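Local coordinates for adenosine monophosphate-protein transferase (Pyrococcus horikoshii, PDB 2D16) that is of unproven function but probably acts on adenosine or an adenosine nucleotide, perhaps as a nucleotide-transferring enzyme, at residues A[16-21]-A[85-90]; A[43-48]-A[60-65]. All blocks are in the same frame, centred on the assembly; numbering follows the deposited sequence.

How the interactions relate
After strand 3-8 the chain lays down 16-21, then runs through helix 25-39 to 43-48, turns back in a hairpin to 60-65, and passes along helix 64-77 to 85-90. Interaction 2 closes the short loop of 11 residues within that hairpin; interaction 1 closes the long one, so interaction 2 is nested inside it. Both belong to one five-stranded antiparallel sheet, in which strand 82-88 lies between 16-22 and 44-51 while 56-61 forms an edge within the chain. The two contacts, about 10 Å apart between centres, meet where L86 O lies 2.9 Å from G46 N, probably hydrogen-bonded to it.

Interaction 1: A[16-21]-A[85-90]; sequences EVIIGQ and ILMKNA
E16 opens the pairing with M87: E16 N donates to M87 O at 2.9 Å, and E16 O accepts from M87 N at 3.0 Å. These two bonds make an antiparallel hydrogen-bonded pair. The side chain of E16 turns about its CB-CG bond (chi2 -83°), which carries the carboxylate away from the partner strand, so that its aliphatic part does the touching: E16 CB rests 4.0 Å from M87 CG, while CG passes A90 O.

V17 faces L86 on the other side of the sheet, in a non-hydrogen-bonded pair. The two side chains lie alongside each other. With V17 CG1 between backbone N and carbonyl carbon (chi1 63°), it is V17 CG2, anti to N, that lies against L86 CD2 at 3.6 Å.

I18 returns to the face of E16 and M87. Its N and O bond to the O and N of I85, I85 N lying 2.8 Å from I18 O. I18 CB stands 4.1 Å from I85 CB, and I18 CD1 extends to M87 SD at 4.3 Å. Helix 92-100 packs on this face through V95 and I99.

On its other edge the strand bonds to 105-112, as I19 does with Y109 and G110, while G20 continues the pairing with 82-88 at F83. The chemistry implies a buried pairing of two inner strands of the five-stranded antiparallel sheet: four main-chain bonds satisfy N and O of E16, I18, I85 and M87, and mostly apolar side chains pack on both faces.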
ATOM      1  N   GLU A  16     -20.957 -33.876  23.466  1.00 23.11           N
ATOM      2  CA  GLU A  16     -19.803 -34.133  24.326  1.00 23.04           C
ATOM      3  C   GLU A  16     -20.176 -33.905  25.786  1.00 22.70           C
ATOM      4  O   GLU A  16     -20.904 -32.964  26.102  1.00 21.72           O
ATOM      5  CB  GLU A  16     -18.656 -33.181  23.970  1.00 23.05           C
ATOM      6  CG  GLU A  16     -18.240 -33.149  22.503  1.00 24.73           C
ATOM      7  CD  GLU A  16     -17.275 -34.259  22.128  1.00 24.65           C
ATOM      8  OE1 GLU A  16     -16.672 -34.869  23.036  1.00 25.30           O
ATOM      9  OE2 GLU A  16     -17.105 -34.508  20.918  1.00 26.28           O
ATOM     10  N   VAL A  17     -19.683 -34.763  26.672  1.00 20.61           N
ATOM     11  CA  VAL A  17     -19.957 -34.610  28.094  1.00 20.10           C
ATOM     12  C   VAL A  17     -18.651 -34.399  28.854  1.00 20.86           C
ATOM     13  O   VAL A  17     -17.622 -34.991  28.522  1.00 19.68           O
ATOM     14  CB  VAL A  17     -20.688 -35.847  28.688  1.00 20.70           C
ATOM     15  CG1 VAL A  17     -19.813 -37.089  28.581  1.00 19.25           C
ATOM     16  CG2 VAL A  17     -21.054 -35.583  30.149  1.00 20.88           C
ATOM     17  N   ILE A  18     -18.698 -33.524  29.853  1.00 20.31           N
ATOM     18  CA  ILE A  18     -17.545 -33.242  30.696  1.00 19.36           C
ATOM     19  C   ILE A  18     -18.061 -33.251  32.132  1.00 20.20           C
ATOM     20  O   ILE A  18     -19.030 -32.562  32.451  1.00 22.02           O
ATOM     21  CB  ILE A  18     -16.928 -31.855  30.397  1.00 20.61           C
ATOM     22  CG1 ILE A  18     -16.546 -31.751  28.919  1.00 18.67           C
ATOM     23  CG2 ILE A  18     -15.691 -31.647  31.267  1.00 21.46           C
ATOM     24  CD1 ILE A  18     -16.035 -30.380  28.510  1.00 22.77           C
ATOM     25  N   ILE A  19     -17.432 -34.045  32.990  1.00 19.27           N
ATOM     26  CA  ILE A  19     -17.846 -34.130  34.386  1.00 19.64           C
ATOM     27  C   ILE A  19     -16.678 -33.646  35.238  1.00 19.28           C
ATOM     28  O   ILE A  19     -15.539 -34.041  35.006  1.00 19.04           O
ATOM     29  CB  ILE A  19     -18.173 -35.584  34.805  1.00 21.53           C
ATOM     30  CG1 ILE A  19     -19.118 -36.238  33.792  1.00 24.91           C
ATOM     31  CG2 ILE A  19     -18.786 -35.594  36.198  1.00 20.00           C
ATOM     32  CD1 ILE A  19     -20.474 -35.582  33.690  1.00 26.97           C
ATOM     33  N   GLY A  20     -16.960 -32.803  36.225  1.00 18.10           N
ATOM     34  CA  GLY A  20     -15.890 -32.300  37.064  1.00 18.08           C
ATOM     35  C   GLY A  20     -16.290 -32.078  38.507  1.00 18.68           C
ATOM     36  O   GLY A  20     -17.450 -32.255  38.880  1.00 19.42           O
ATOM     37  N   GLN A  21     -15.311 -31.698  39.320  1.00 17.90           N
ATOM     38  CA  GLN A  21     -15.533 -31.432  40.737  1.00 18.09           C
ATOM     39  C   GLN A  21     -15.137 -29.978  40.974  1.00 19.50           C
ATOM     40  O   GLN A  21     -14.017 -29.565  40.645  1.00 18.10           O
ATOM     41  CB  GLN A  21     -14.672 -32.366  41.597  1.00 16.65           C
ATOM     42  CG  GLN A  21     -14.896 -32.215  43.112  1.00 18.97           C
ATOM     43  CD  GLN A  21     -16.196 -32.854  43.601  1.00 20.11           C
ATOM     44  OE1 GLN A  21     -16.660 -33.847  43.034  1.00 19.59           O
ATOM     45  NE2 GLN A  21     -16.795 -32.278  44.638  1.00 20.78           N
ATOM     46  N   ILE A  85     -21.338 -30.921  32.195  1.00 19.26           N
ATOM     47  CA  ILE A  85     -21.454 -30.091  31.010  1.00 20.73           C
ATOM     48  C   ILE A  85     -21.788 -30.962  29.807  1.00 20.40           C
ATOM     49  O   ILE A  85     -21.176 -32.005  29.606  1.00 20.93           O
ATOM     50  CB  ILE A  85     -20.131 -29.358  30.684  1.00 20.13           C
ATOM     51  CG1 ILE A  85     -19.713 -28.471  31.858  1.00 18.69           C
ATOM     52  CG2 ILE A  85     -20.300 -28.526  29.413  1.00 20.40           C
ATOM     53  CD1 ILE A  85     -18.303 -27.925  31.726  1.00 19.13           C
ATOM     54  N   LEU A  86     -22.778 -30.536  29.031  1.00 20.66           N
ATOM     55  CA  LEU A  86     -23.155 -31.238  27.809  1.00 21.63           C
ATOM     56  C   LEU A  86     -23.087 -30.155  26.746  1.00 20.86           C
ATOM     57  O   LEU A  86     -23.744 -29.124  26.865  1.00 20.86           O
ATOM     58  CB  LEU A  86     -24.573 -31.818  27.908  1.00 22.74           C
ATOM     59  CG  LEU A  86     -24.746 -33.017  28.848  1.00 22.95           C
ATOM     60  CD1 LEU A  86     -26.206 -33.436  28.884  1.00 25.78           C
ATOM     61  CD2 LEU A  86     -23.874 -34.173  28.372  1.00 23.82           C
ATOM     62  N   MET A  87     -22.280 -30.375  25.716  1.00 21.40           N
ATOM     63  CA  MET A  87     -22.111 -29.364  24.683  1.00 22.25           C
ATOM     64  C   MET A  87     -22.020 -29.914  23.267  1.00 23.55           C
ATOM     65  O   MET A  87     -21.811 -31.109  23.047  1.00 22.82           O
ATOM     66  CB  MET A  87     -20.837 -28.563  24.961  1.00 23.83           C
ATOM     67  CG  MET A  87     -19.570 -29.410  24.795  1.00 23.61           C
ATOM     68  SD  MET A  87     -18.026 -28.526  25.126  1.00 23.42           S
ATOM     69  CE  MET A  87     -16.841 -29.599  24.311  1.00 22.98           C
ATOM     70  N   LYS A  88     -22.180 -29.004  22.312  1.00 24.05           N
ATOM     71  CA  LYS A  88     -22.070 -29.312  20.896  1.00 23.77           C
ATOM     72  C   LYS A  88     -21.464 -28.078  20.228  1.00 23.53           C
ATOM     73  O   LYS A  88     -21.411 -27.003  20.834  1.00 23.53           O
ATOM     74  CB  LYS A  88     -23.441 -29.650  20.297  1.00 25.37           C
ATOM     75  CG  LYS A  88     -24.483 -28.555  20.408  1.00 27.10           C
ATOM     76  CD  LYS A  88     -25.798 -29.020  19.783  1.00 30.77           C
ATOM     77  CE  LYS A  88     -26.860 -27.930  19.821  1.00 33.03           C
ATOM     78  NZ  LYS A  88     -28.128 -28.379  19.171  1.00 34.86           N
ATOM     79  N   ASN A  89     -20.996 -28.237  18.993  1.00 23.39           N
ATOM     80  CA  ASN A  89     -20.368 -27.151  18.244  1.00 24.16           C
ATOM     81  C   ASN A  89     -19.029 -26.766  18.875  1.00 24.14           C
ATOM     82  O   ASN A  89     -18.534 -25.651  18.697  1.00 24.17           O
ATOM     83  CB  ASN A  89     -21.289 -25.926  18.175  1.00 26.97           C
ATOM     84  CG  ASN A  89     -22.610 -26.228  17.493  1.00 29.99           C
ATOM     85  OD1 ASN A  89     -22.699 -27.134  16.666  1.00 31.34           O
ATOM     86  ND2 ASN A  89     -23.637 -25.460  17.827  1.00 29.90           N
ATOM     87  N   ALA A  90     -18.452 -27.710  19.609  1.00 22.92           N
ATOM     88  CA  ALA A  90     -17.165 -27.524  20.272  1.00 21.84           C
ATOM     89  C   ALA A  90     -16.725 -28.898  20.755  1.00 21.03           C
ATOM     90  O   ALA A  90     -17.560 -29.768  20.994  1.00 21.83           O
ATOM     91  CB  ALA A  90     -17.303 -26.567  21.456  1.00 22.59           C
TER

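Interaction 2: A[43-48]-A[60-65]; sequences IKFGIA and TGNDPE
The F45 ring and the N62 amide cross at about a right angle as side chains, their planes 46° apart. N62 OD1 approaches CD2 of the F45 ring at 3.7 Å, and G61 CA comes as near to CE1; both approaches are oblique. The amide itself bridges two peptides of 43-48: N62 ND2 donates almost straight to I43 O at 3.0 Å, the acceptor lying in the amide plane, while N62 OD1 accepts from F45 N at 2.9 Å. A chi1 of 64°, with CG between backbone N and carbonyl carbon, turns the amide back onto the strand. With an alanine here both amide bonds go, which is likely to leave I43 O and F45 N without these mates.

This is the open end of the β hairpin 44-51/56-61, just where the chain leaves the sheet for helix 64-77, N-capped by D63 through OD2 and L66 N. G61 pairs with G46 across non-hydrogen-bonded positions; a side chain on G61 would collide with F45 O. Farther along, I47 N donates to T60 O at 2.9 Å, and the two side chains run alongside each other, I47 CG2 3.7 Å from T60 CG2. T60 OG1 bonds to D162 O of the second subunit. A water accepts from K44 NZ and donates to N62 O.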
ATOM      1  N   ILE A  43     -20.533 -22.138  20.453  1.00 23.18           N
ATOM      2  CA  ILE A  43     -20.690 -23.285  21.335  1.00 22.73           C
ATOM      3  C   ILE A  43     -22.094 -23.274  21.948  1.00 23.57           C
ATOM      4  O   ILE A  43     -22.595 -22.225  22.353  1.00 23.85           O
ATOM      5  CB  ILE A  43     -19.611 -23.261  22.465  1.00 22.39           C
ATOM      6  CG1 ILE A  43     -19.686 -24.536  23.307  1.00 21.25           C
ATOM      7  CG2 ILE A  43     -19.796 -22.027  23.335  1.00 21.22           C
ATOM      8  CD1 ILE A  43     -18.532 -24.682  24.296  1.00 23.94           C
ATOM      9  N   LYS A  44     -22.734 -24.438  21.977  1.00 23.44           N
ATOM     10  CA  LYS A  44     -24.069 -24.582  22.554  1.00 24.61           C
ATOM     11  C   LYS A  44     -23.927 -25.588  23.683  1.00 23.74           C
ATOM     12  O   LYS A  44     -23.349 -26.658  23.495  1.00 23.54           O
ATOM     13  CB  LYS A  44     -25.060 -25.087  21.502  1.00 27.03           C
ATOM     14  CG  LYS A  44     -25.322 -24.090  20.379  1.00 30.70           C
ATOM     15  CD  LYS A  44     -25.873 -22.775  20.924  1.00 32.39           C
ATOM     16  CE  LYS A  44     -26.091 -21.760  19.812  1.00 34.46           C
ATOM     17  NZ  LYS A  44     -26.613 -20.463  20.326  1.00 37.18           N
ATOM     18  N   PHE A  45     -24.454 -25.260  24.857  1.00 22.79           N
ATOM     19  CA  PHE A  45     -24.276 -26.161  25.978  1.00 22.06           C
ATOM     20  C   PHE A  45     -25.230 -25.975  27.139  1.00 22.49           C
ATOM     21  O   PHE A  45     -25.983 -25.000  27.226  1.00 23.10           O
ATOM     22  CB  PHE A  45     -22.856 -25.987  26.514  1.00 22.27           C
ATOM     23  CG  PHE A  45     -22.630 -24.654  27.182  1.00 22.71           C
ATOM     24  CD1 PHE A  45     -22.815 -24.507  28.557  1.00 22.77           C
ATOM     25  CD2 PHE A  45     -22.294 -23.532  26.429  1.00 23.45           C
ATOM     26  CE1 PHE A  45     -22.671 -23.265  29.170  1.00 23.60           C
ATOM     27  CE2 PHE A  45     -22.148 -22.279  27.036  1.00 23.58           C
ATOM     28  CZ  PHE A  45     -22.338 -22.146  28.407  1.00 23.55           C
ATOM     29  N   GLY A  46     -25.152 -26.941  28.045  1.00 21.44           N
ATOM     30  CA  GLY A  46     -25.926 -26.923  29.263  1.00 20.06           C
ATOM     31  C   GLY A  46     -24.936 -27.295  30.354  1.00 21.31           C
ATOM     32  O   GLY A  46     -24.067 -28.143  30.136  1.00 19.70           O
ATOM     33  N   ILE A  47     -25.022 -26.636  31.503  1.00 19.96           N
ATOM     34  CA  ILE A  47     -24.144 -26.961  32.620  1.00 20.53           C
ATOM     35  C   ILE A  47     -24.981 -26.986  33.894  1.00 20.63           C
ATOM     36  O   ILE A  47     -25.836 -26.121  34.109  1.00 20.50           O
ATOM     37  CB  ILE A  47     -22.972 -25.944  32.775  1.00 19.72           C
ATOM     38  CG1 ILE A  47     -22.092 -26.349  33.967  1.00 19.85           C
ATOM     39  CG2 ILE A  47     -23.501 -24.526  32.969  1.00 19.66           C
ATOM     40  CD1 ILE A  47     -20.867 -25.465  34.165  1.00 20.23           C
ATOM     41  N   ALA A  48     -24.759 -28.007  34.711  1.00 19.58           N
ATOM     42  CA  ALA A  48     -25.474 -28.156  35.970  1.00 19.66           C
ATOM     43  C   ALA A  48     -24.447 -28.462  37.051  1.00 20.40           C
ATOM     44  O   ALA A  48     -23.440 -29.121  36.793  1.00 20.36           O
ATOM     45  CB  ALA A  48     -26.491 -29.281  35.868  1.00 19.48           C
ATOM     46  N   THR A  60     -27.716 -23.711  34.028  1.00 22.15           N
ATOM     47  CA  THR A  60     -27.783 -22.632  33.055  1.00 23.12           C
ATOM     48  C   THR A  60     -27.076 -23.113  31.794  1.00 23.42           C
ATOM     49  O   THR A  60     -26.808 -24.308  31.645  1.00 22.48           O
ATOM     50  CB  THR A  60     -27.111 -21.338  33.575  1.00 23.12           C
ATOM     51  OG1 THR A  60     -27.289 -20.287  32.617  1.00 23.78           O
ATOM     52  CG2 THR A  60     -25.626 -21.555  33.812  1.00 24.22           C
ATOM     53  N   GLY A  61     -26.871 -22.186  30.890  1.00 23.13           N
ATOM     54  CA  GLY A  61     -26.271 -22.491  29.606  1.00 24.53           C
ATOM     55  C   GLY A  61     -26.964 -21.646  28.558  1.00 25.21           C
ATOM     56  O   GLY A  61     -27.549 -20.613  28.893  1.00 25.98           O
ATOM     57  N   ASN A  62     -26.910 -22.067  27.297  1.00 24.33           N
ATOM     58  CA  ASN A  62     -27.551 -21.311  26.224  1.00 25.31           C
ATOM     59  C   ASN A  62     -28.302 -22.225  25.259  1.00 25.73           C
ATOM     60  O   ASN A  62     -28.469 -21.901  24.079  1.00 26.05           O
ATOM     61  CB  ASN A  62     -26.510 -20.488  25.462  1.00 24.06           C
ATOM     62  CG  ASN A  62     -25.491 -21.353  24.751  1.00 23.25           C
ATOM     63  OD1 ASN A  62     -25.513 -22.579  24.867  1.00 24.34           O
ATOM     64  ND2 ASN A  62     -24.590 -20.720  24.009  1.00 23.94           N
ATOM     65  N   ASP A  63     -28.748 -23.368  25.771  1.00 26.14           N
ATOM     66  CA  ASP A  63     -29.495 -24.343  24.983  1.00 28.10           C
ATOM     67  C   ASP A  63     -30.472 -25.080  25.897  1.00 28.74           C
ATOM     68  O   ASP A  63     -30.065 -25.834  26.781  1.00 27.10           O
ATOM     69  CB  ASP A  63     -28.552 -25.355  24.330  1.00 28.49           C
ATOM     70  CG  ASP A  63     -29.270 -26.273  23.358  1.00 31.22           C
ATOM     71  OD1 ASP A  63     -29.609 -25.811  22.247  1.00 35.70           O
ATOM     72  OD2 ASP A  63     -29.513 -27.446  23.706  1.00 30.61           O
ATOM     73  N   PRO A  64     -31.781 -24.875  25.689  1.00 29.36           N
ATOM     74  CA  PRO A  64     -32.819 -25.517  26.501  1.00 29.59           C
ATOM     75  C   PRO A  64     -32.658 -27.024  26.695  1.00 28.86           C
ATOM     76  O   PRO A  64     -32.669 -27.511  27.825  1.00 29.38           O
ATOM     77  CB  PRO A  64     -34.104 -25.163  25.753  1.00 30.90           C
ATOM     78  CG  PRO A  64     -33.790 -23.808  25.195  1.00 31.36           C
ATOM     79  CD  PRO A  64     -32.384 -24.007  24.661  1.00 30.78           C
ATOM     80  N   GLU A  65     -32.508 -27.755  25.595  1.00 28.55           N
ATOM     81  CA  GLU A  65     -32.370 -29.206  25.655  1.00 29.00           C
ATOM     82  C   GLU A  65     -31.147 -29.682  26.432  1.00 27.30           C
ATOM     83  O   GLU A  65     -31.259 -30.544  27.303  1.00 26.15           O
ATOM     84  CB  GLU A  65     -32.331 -29.794  24.241  1.00 32.12           C
ATOM     85  CG  GLU A  65     -32.171 -31.307  24.210  1.00 38.18           C
ATOM     86  CD  GLU A  65     -32.238 -31.876  22.805  1.00 42.68           C
ATOM     87  OE1 GLU A  65     -33.277 -31.689  22.137  1.00 45.53           O
ATOM     88  OE2 GLU A  65     -31.254 -32.514  22.369  1.00 45.24           O
TER
HETATM   89  O   HOH W   1     -28.266 -19.864  22.194  1.00 43.76           O